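Local coordinates for protein nicotinate-nucleotide pyrophosphorylase (Ehrlichia chaffeensis, PDB 3L0G) that probably catalyses the transfer of a phosphoribosyl group to quinolinate, with decarboxylation, to give nicotinate mononucleotide for NAD(+) biosynthesis, at residues C[130-133]-C[134-138]; C[161-164]-C[165-169]; C[193-196]-C[197-201]. All coordinates share one frame; numbering follows the deposited sequence.

Interaction 1: residues C[130-133]-C[134-138]; sequences ASIT and RQFVD
Ile-132 and Phe-136, one helical turn apart, lie side by side and point the same way. The isoleucine meets the rim of the ring rather than its face: CG1 sits in the ring plane, 3.8 Å from Phe-136 CE2, and the methyl Ile-132 CD1 follows at 4.0 Å from that same CE2. The carbonyl of Ile-132 approaches the same edge, its O 3.3 Å from Phe-136 CD2, while also taking the amide N-H of Phe-136. On the next face of the helix Thr-133 CG2 crosses Val-137 CG2 at 3.9 Å. Thr-133 O accepts from Val-137 N at 2.8 Å. These are i to i+4 neighbours within helix 116-139, the long helix that leads into the alpha/beta barrel domain of this transferase and is followed by its first parallel strand, 146-148. Phe-136 and Val-137 both press on Ile-147 of that strand, and Phe-136 also packs against Ile-262 and Val-265 of helix 262-269. Outside this apolar side, Arg-134 bends twice, at chi2 (44°) and chi3 (58°), which swings its guanidinium across the flank of the helix toward Asp-138, one turn on. NH1 of Arg-134 then reaches Asp-138 OD1 at 3.2 Å in a salt bridge, on the syn side of the carboxylate but 27° out of its plane, with OD1 at the edge of the guanidinium, and Val-137 CG1 sits over one guanidinium face near its rim. Farther back, Thr-133 OG1 is satisfied by Ile-129 O, while Ser-131 OG bonds to Ser-127 O and to Val-66 N of strand 65-66.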
loop_
_atom_site.group_PDB
_atom_site.type_symbol
_atom_site.label_atom_id
_atom_site.label_comp_id
_atom_site.label_asym_id
_atom_site.label_seq_id
_atom_site.Cartn_x
_atom_site.Cartn_y
_atom_site.Cartn_z
ATOM N N ALA C 130 -9.234 -7.517 20.840
ATOM C CA ALA C 130 -10.464 -6.916 21.350
ATOM C C ALA C 130 -10.885 -7.645 22.621
ATOM O O ALA C 130 -11.282 -7.015 23.575
ATOM C CB ALA C 130 -11.571 -6.968 20.306
ATOM N N SER C 131 -10.751 -8.973 22.641
ATOM C CA SER C 131 -11.160 -9.757 23.797
ATOM C C SER C 131 -10.249 -9.555 25.018
ATOM O O SER C 131 -10.748 -9.413 26.133
ATOM C CB SER C 131 -11.251 -11.238 23.436
ATOM O OG SER C 131 -12.080 -11.428 22.286
ATOM N N ILE C 132 -8.926 -9.515 24.844
ATOM C CA ILE C 132 -8.066 -9.290 26.033
ATOM C C ILE C 132 -8.298 -7.854 26.589
ATOM O O ILE C 132 -8.360 -7.633 27.803
ATOM C CB ILE C 132 -6.562 -9.628 25.780
ATOM C CG1 ILE C 132 -5.783 -9.653 27.097
ATOM C CG2 ILE C 132 -5.912 -8.631 24.848
ATOM C CD1 ILE C 132 -6.398 -10.593 28.173
ATOM N N THR C 133 -8.467 -6.891 25.696
ATOM C CA THR C 133 -8.749 -5.516 26.097
ATOM C C THR C 133 -10.013 -5.460 26.930
ATOM O O THR C 133 -10.033 -4.888 28.034
ATOM C CB THR C 133 -8.867 -4.579 24.847
ATOM O OG1 THR C 133 -7.611 -4.572 24.148
ATOM C CG2 THR C 133 -9.218 -3.150 25.232
ATOM N N ARG C 134 -11.068 -6.076 26.418
ATOM C CA ARG C 134 -12.349 -6.080 27.105
ATOM C C ARG C 134 -12.187 -6.656 28.505
ATOM O O ARG C 134 -12.732 -6.129 29.485
ATOM C CB ARG C 134 -13.386 -6.840 26.272
ATOM C CG ARG C 134 -14.774 -7.005 26.903
ATOM C CD ARG C 134 -15.340 -5.756 27.569
ATOM N NE ARG C 134 -15.473 -4.589 26.691
ATOM C CZ ARG C 134 -16.096 -3.453 27.049
ATOM N NH1 ARG C 134 -16.671 -3.341 28.246
ATOM N NH2 ARG C 134 -16.181 -2.424 26.207
ATOM N N GLN C 135 -11.385 -7.697 28.625
ATOM C CA GLN C 135 -11.104 -8.256 29.928
ATOM C C GLN C 135 -10.532 -7.209 30.889
ATOM O O GLN C 135 -11.032 -7.093 31.994
ATOM C CB GLN C 135 -10.179 -9.468 29.807
ATOM C CG GLN C 135 -10.093 -10.275 31.059
ATOM C CD GLN C 135 -9.231 -11.555 30.914
ATOM O OE1 GLN C 135 -9.084 -12.305 31.879
ATOM N NE2 GLN C 135 -8.696 -11.806 29.723
ATOM N N PHE C 136 -9.500 -6.452 30.457
ATOM C CA PHE C 136 -8.901 -5.416 31.291
ATOM C C PHE C 136 -9.873 -4.299 31.557
ATOM O O PHE C 136 -9.939 -3.806 32.666
ATOM C CB PHE C 136 -7.595 -4.834 30.698
ATOM C CG PHE C 136 -6.397 -5.718 30.905
ATOM C CD1 PHE C 136 -5.608 -5.586 32.041
ATOM C CD2 PHE C 136 -6.054 -6.658 29.972
ATOM C CE1 PHE C 136 -4.526 -6.384 32.242
ATOM C CE2 PHE C 136 -4.971 -7.485 30.163
ATOM C CZ PHE C 136 -4.198 -7.358 31.307
ATOM N N VAL C 137 -10.646 -3.917 30.554
ATOM C CA VAL C 137 -11.674 -2.886 30.734
ATOM C C VAL C 137 -12.707 -3.291 31.816
ATOM O O VAL C 137 -13.012 -2.524 32.714
ATOM C CB VAL C 137 -12.329 -2.558 29.366
ATOM C CG1 VAL C 137 -13.480 -1.555 29.506
ATOM C CG2 VAL C 137 -11.254 -2.027 28.401
ATOM N N ASP C 138 -13.236 -4.501 31.733
ATOM C CA ASP C 138 -14.206 -4.973 32.729
ATOM C C ASP C 138 -13.699 -4.976 34.166
ATOM O O ASP C 138 -14.433 -4.711 35.071
ATOM C CB ASP C 138 -14.713 -6.376 32.344
ATOM C CG ASP C 138 -15.674 -6.330 31.171
ATOM O OD1 ASP C 138 -16.155 -5.233 30.812
ATOM O OD2 ASP C 138 -15.973 -7.375 30.604
#

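Interaction 2: residues C[161-164]-C[165-169]; sequences DKYS and VCIGG
Val-165 starts the second segment by resting its CG2 on the carbonyl oxygen of Asp-161, 3.5 Å away, the same oxygen that receives the Val-165 amide. Its side chain also touches Ile-129 and Thr-133 of helix 116-139. Cys-166 comes next, on the exposed side of the helix, its N bonded to Lys-162 O at 3.2 Å. Ile-167 makes the main side-chain contact. Its CG1 lies opposite its carbonyl carbon, while the Tyr-163 ring is thrown toward the helix C-terminus by a chi1 of 166°, and the two cross. Ile-167 CG1 stands over one face of the ring, 3.8 Å from the Tyr-163 centroid and 21° off the normal, a CH-pi contact. The methyl Ile-167 CD1 continues outward to 3.6 Å from Tyr-163 CZ, close to the hydroxyl end. All this happens in the last turns of helix 158-167. Gly-168 N still makes the last regular helical bond, to Ser-164 O at 3.0 Å; Gly-169, with positive phi (105°), a backbone conformation suited to glycine, then closes a Schellman motif, its N turning back to Cys-166 O at 3.0 Å. Tyr-163 is fixed from outside by a hydrogen bond from its OH to Asp-92 and by an edge-to-face stack with Phe-26. Buried polar ends of the first segment are also satisfied: Asp-161 by His-125 and Thr-154, Lys-162 NZ by Ser-149, Ser-172 and the carbonyl of Arg-174.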
loop_
_atom_site.group_PDB
_atom_site.type_symbol
_atom_site.label_atom_id
_atom_site.label_comp_id
_atom_site.label_asym_id
_atom_site.label_seq_id
_atom_site.Cartn_x
_atom_site.Cartn_y
_atom_site.Cartn_z
ATOM N N ASP C 161 -4.262 -3.006 15.198
ATOM C CA ASP C 161 -4.111 -3.365 16.624
ATOM C C ASP C 161 -4.752 -2.298 17.500
ATOM O O ASP C 161 -5.558 -2.607 18.400
ATOM C CB ASP C 161 -2.641 -3.617 16.988
ATOM C CG ASP C 161 -2.108 -4.971 16.451
ATOM O OD1 ASP C 161 -2.819 -5.670 15.674
ATOM O OD2 ASP C 161 -0.954 -5.325 16.794
ATOM N N LYS C 162 -4.470 -1.034 17.189
ATOM C CA LYS C 162 -5.077 0.055 17.937
ATOM C C LYS C 162 -6.595 0.090 17.723
ATOM O O LYS C 162 -7.308 0.344 18.656
ATOM C CB LYS C 162 -4.431 1.410 17.634
ATOM C CG LYS C 162 -3.089 1.599 18.360
ATOM C CD LYS C 162 -2.413 2.858 17.954
ATOM C CE LYS C 162 -1.223 3.161 18.848
ATOM N NZ LYS C 162 -1.676 3.556 20.187
ATOM N N TYR C 163 -7.067 -0.173 16.508
ATOM C CA TYR C 163 -8.501 -0.292 16.244
ATOM C C TYR C 163 -9.173 -1.384 17.113
ATOM O O TYR C 163 -10.291 -1.223 17.605
ATOM C CB TYR C 163 -8.713 -0.626 14.749
ATOM C CG TYR C 163 -10.118 -1.094 14.397
ATOM C CD1 TYR C 163 -11.164 -0.185 14.223
ATOM C CD2 TYR C 163 -10.400 -2.429 14.210
ATOM C CE1 TYR C 163 -12.467 -0.626 13.897
ATOM C CE2 TYR C 163 -11.706 -2.869 13.878
ATOM C CZ TYR C 163 -12.718 -1.973 13.730
ATOM O OH TYR C 163 -13.987 -2.448 13.413
ATOM N N SER C 164 -8.481 -2.506 17.275
ATOM C CA SER C 164 -9.059 -3.653 17.966
ATOM C C SER C 164 -9.110 -3.396 19.486
ATOM O O SER C 164 -10.058 -3.835 20.180
ATOM C CB SER C 164 -8.268 -4.920 17.637
ATOM O OG SER C 164 -8.208 -5.212 16.243
ATOM N N VAL C 165 -8.116 -2.663 20.003
ATOM C CA VAL C 165 -8.160 -2.167 21.393
ATOM C C VAL C 165 -9.375 -1.245 21.627
ATOM O O VAL C 165 -10.084 -1.402 22.614
ATOM C CB VAL C 165 -6.849 -1.454 21.799
ATOM C CG1 VAL C 165 -7.040 -0.679 23.130
ATOM C CG2 VAL C 165 -5.703 -2.487 21.901
ATOM N N CYS C 166 -9.641 -0.321 20.703
ATOM C CA CYS C 166 -10.850 0.493 20.763
ATOM C C CYS C 166 -12.142 -0.341 20.651
ATOM O O CYS C 166 -13.065 -0.127 21.418
ATOM C CB CYS C 166 -10.798 1.666 19.751
ATOM S SG CYS C 166 -9.381 2.852 20.173
ATOM N N ILE C 167 -12.190 -1.314 19.745
ATOM C CA ILE C 167 -13.340 -2.220 19.694
ATOM C C ILE C 167 -13.580 -2.862 21.048
ATOM O O ILE C 167 -14.735 -3.014 21.439
ATOM C CB ILE C 167 -13.229 -3.316 18.591
ATOM C CG1 ILE C 167 -13.211 -2.665 17.210
ATOM C CG2 ILE C 167 -14.414 -4.334 18.678
ATOM C CD1 ILE C 167 -14.372 -1.635 16.953
ATOM N N GLY C 168 -12.503 -3.182 21.767
ATOM C CA GLY C 168 -12.578 -3.825 23.090
ATOM C C GLY C 168 -12.888 -2.938 24.292
ATOM O O GLY C 168 -13.004 -3.449 25.429
ATOM N N GLY C 169 -13.052 -1.630 24.056
ATOM C CA GLY C 169 -13.424 -0.658 25.090
ATOM C C GLY C 169 -12.255 0.213 25.527
ATOM O O GLY C 169 -12.394 1.015 26.438
#

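Interaction 3: residues C[193-196]-C[197-201]; sequences SITL and AIQRL
Leu-196 holds CG opposite its own amide nitrogen (chi1 -178°), and Arg-200 holds CG opposite its carbonyl carbon (chi1 -74°) and from there runs straight to NE; these torsions carry the arginine across the leucine, and the two side chains cross. Leu-196 CG comes to 3.8 Å from Arg-200 NE, and the branch Leu-196 CD2 lies over one guanidinium face, offset toward its rim, 3.9 Å from Arg-200 CZ. The leucine thus backs the flat group, whose NH1 reaches across the subunit boundary to a salt bridge with Glu-53 and a hydrogen bond with Ile-49 O, both of the second subunit. On another face of the helix, turned toward the sheet, Ile-194 and Ile-198 lie side by side and point the same way, with Ile-194 CG2 3.6 Å from Ile-198 CD1, both facing inward onto strand 210-214. This is the first part of helix 194-204, which with helix 185-191 forms the connection of a beta-alpha-beta unit between the adjacent parallel strands 181-183 and 210-214. Ser-193 is its N-cap: its OG accepts from Leu-196 N at 3.0 Å with a fairly straight bond (160° at the hydrogen), while its carbonyl oxygen takes Ala-197 N. On the outer side Thr-195 CG2 touches the amide of Gln-199, at 3.3 Å from its OE1. The Thr-195 hydroxyl turns elsewhere, to Glu-222 and Asn-226.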
loop_
_atom_site.group_PDB
_atom_site.type_symbol
_atom_site.label_atom_id
_atom_site.label_comp_id
_atom_site.label_asym_id
_atom_site.label_seq_id
_atom_site.Cartn_x
_atom_site.Cartn_y
_atom_site.Cartn_z
ATOM N N SER C 193 18.454 16.250 30.568
ATOM C CA SER C 193 17.513 16.613 31.633
ATOM C C SER C 193 16.073 16.778 31.163
ATOM O O SER C 193 15.808 17.117 29.997
ATOM C CB SER C 193 17.988 17.881 32.351
ATOM O OG SER C 193 17.482 19.070 31.780
ATOM N N ILE C 194 15.140 16.515 32.078
ATOM C CA ILE C 194 13.721 16.706 31.813
ATOM C C ILE C 194 13.403 18.201 31.528
ATOM O O ILE C 194 12.696 18.542 30.568
ATOM C CB ILE C 194 12.882 16.204 33.014
ATOM C CG1 ILE C 194 12.889 14.657 33.076
ATOM C CG2 ILE C 194 11.453 16.765 32.946
ATOM C CD1 ILE C 194 12.158 14.081 34.299
ATOM N N THR C 195 13.931 19.095 32.351
ATOM C CA THR C 195 13.682 20.533 32.169
ATOM C C THR C 195 14.161 20.999 30.806
ATOM O O THR C 195 13.432 21.704 30.122
ATOM C CB THR C 195 14.302 21.379 33.296
ATOM O OG1 THR C 195 13.660 21.045 34.531
ATOM C CG2 THR C 195 14.137 22.952 33.016
ATOM N N LEU C 196 15.343 20.574 30.374
ATOM C CA LEU C 196 15.852 21.028 29.059
ATOM C C LEU C 196 15.051 20.440 27.897
ATOM O O LEU C 196 14.769 21.132 26.920
ATOM C CB LEU C 196 17.340 20.722 28.897
ATOM C CG LEU C 196 17.983 21.202 27.596
ATOM C CD1 LEU C 196 18.152 22.738 27.570
ATOM C CD2 LEU C 196 19.334 20.513 27.450
ATOM N N ALA C 197 14.655 19.176 28.004
ATOM C CA ALA C 197 13.793 18.563 26.977
ATOM C C ALA C 197 12.478 19.344 26.793
ATOM O O ALA C 197 12.090 19.684 25.649
ATOM C CB ALA C 197 13.502 17.056 27.311
ATOM N N ILE C 198 11.786 19.630 27.899
ATOM C CA ILE C 198 10.496 20.306 27.821
ATOM C C ILE C 198 10.700 21.723 27.274
ATOM O O ILE C 198 9.934 22.184 26.399
ATOM C CB ILE C 198 9.779 20.386 29.197
ATOM C CG1 ILE C 198 9.374 18.975 29.685
ATOM C CG2 ILE C 198 8.522 21.273 29.081
ATOM C CD1 ILE C 198 9.103 18.878 31.191
ATOM N N GLN C 199 11.709 22.427 27.804
ATOM C CA GLN C 199 12.019 23.776 27.307
ATOM C C GLN C 199 12.195 23.825 25.787
ATOM O O GLN C 199 11.614 24.711 25.107
ATOM C CB GLN C 199 13.274 24.352 27.980
ATOM C CG GLN C 199 13.060 24.841 29.445
ATOM C CD GLN C 199 14.352 25.429 30.067
ATOM O OE1 GLN C 199 14.401 25.769 31.263
ATOM N NE2 GLN C 199 15.395 25.560 29.241
ATOM N N ARG C 200 13.006 22.896 25.260
ATOM C CA ARG C 200 13.267 22.837 23.804
ATOM C C ARG C 200 12.023 22.531 22.998
ATOM O O ARG C 200 11.777 23.159 21.963
ATOM C CB ARG C 200 14.334 21.783 23.485
ATOM C CG ARG C 200 15.729 22.232 23.861
ATOM C CD ARG C 200 16.686 21.136 23.602
ATOM N NE ARG C 200 18.071 21.535 23.800
ATOM C CZ ARG C 200 19.104 20.731 23.554
ATOM N NH1 ARG C 200 18.906 19.489 23.112
ATOM N NH2 ARG C 200 20.334 21.167 23.751
ATOM N N LEU C 201 11.250 21.545 23.454
ATOM C CA LEU C 201 10.023 21.186 22.774
ATOM C C LEU C 201 9.076 22.379 22.727
ATOM O O LEU C 201 8.569 22.707 21.663
ATOM C CB LEU C 201 9.323 19.972 23.403
ATOM C CG LEU C 201 8.177 19.408 22.539
ATOM C CD1 LEU C 201 8.296 17.899 22.302
ATOM C CD2 LEU C 201 6.834 19.802 23.142
#

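How the interactions relate
Interactions 1 and 2 are neighbours, their centres 9 Å apart, where helix 116-139 meets the C-terminal end of helix 158-167. Thr-133 CG2 rests 3.3 Å from Val-165 O, Ala-130 CB 3.5 Å from Ser-164 O, and Arg-134 NE lies 3.0 Å from Gly-168 O, so the arginine of interaction 1 sits over the turn that ends interaction 2. Interaction 2 is also near a bound formate, probably from the crystallisation liquor, about 5 Å from the Lys-162 side chain. Interaction 3 stands apart, its centre about 36 Å from that of interaction 1 and 33 Å from that of interaction 2, and it alone of the three touches another subunit.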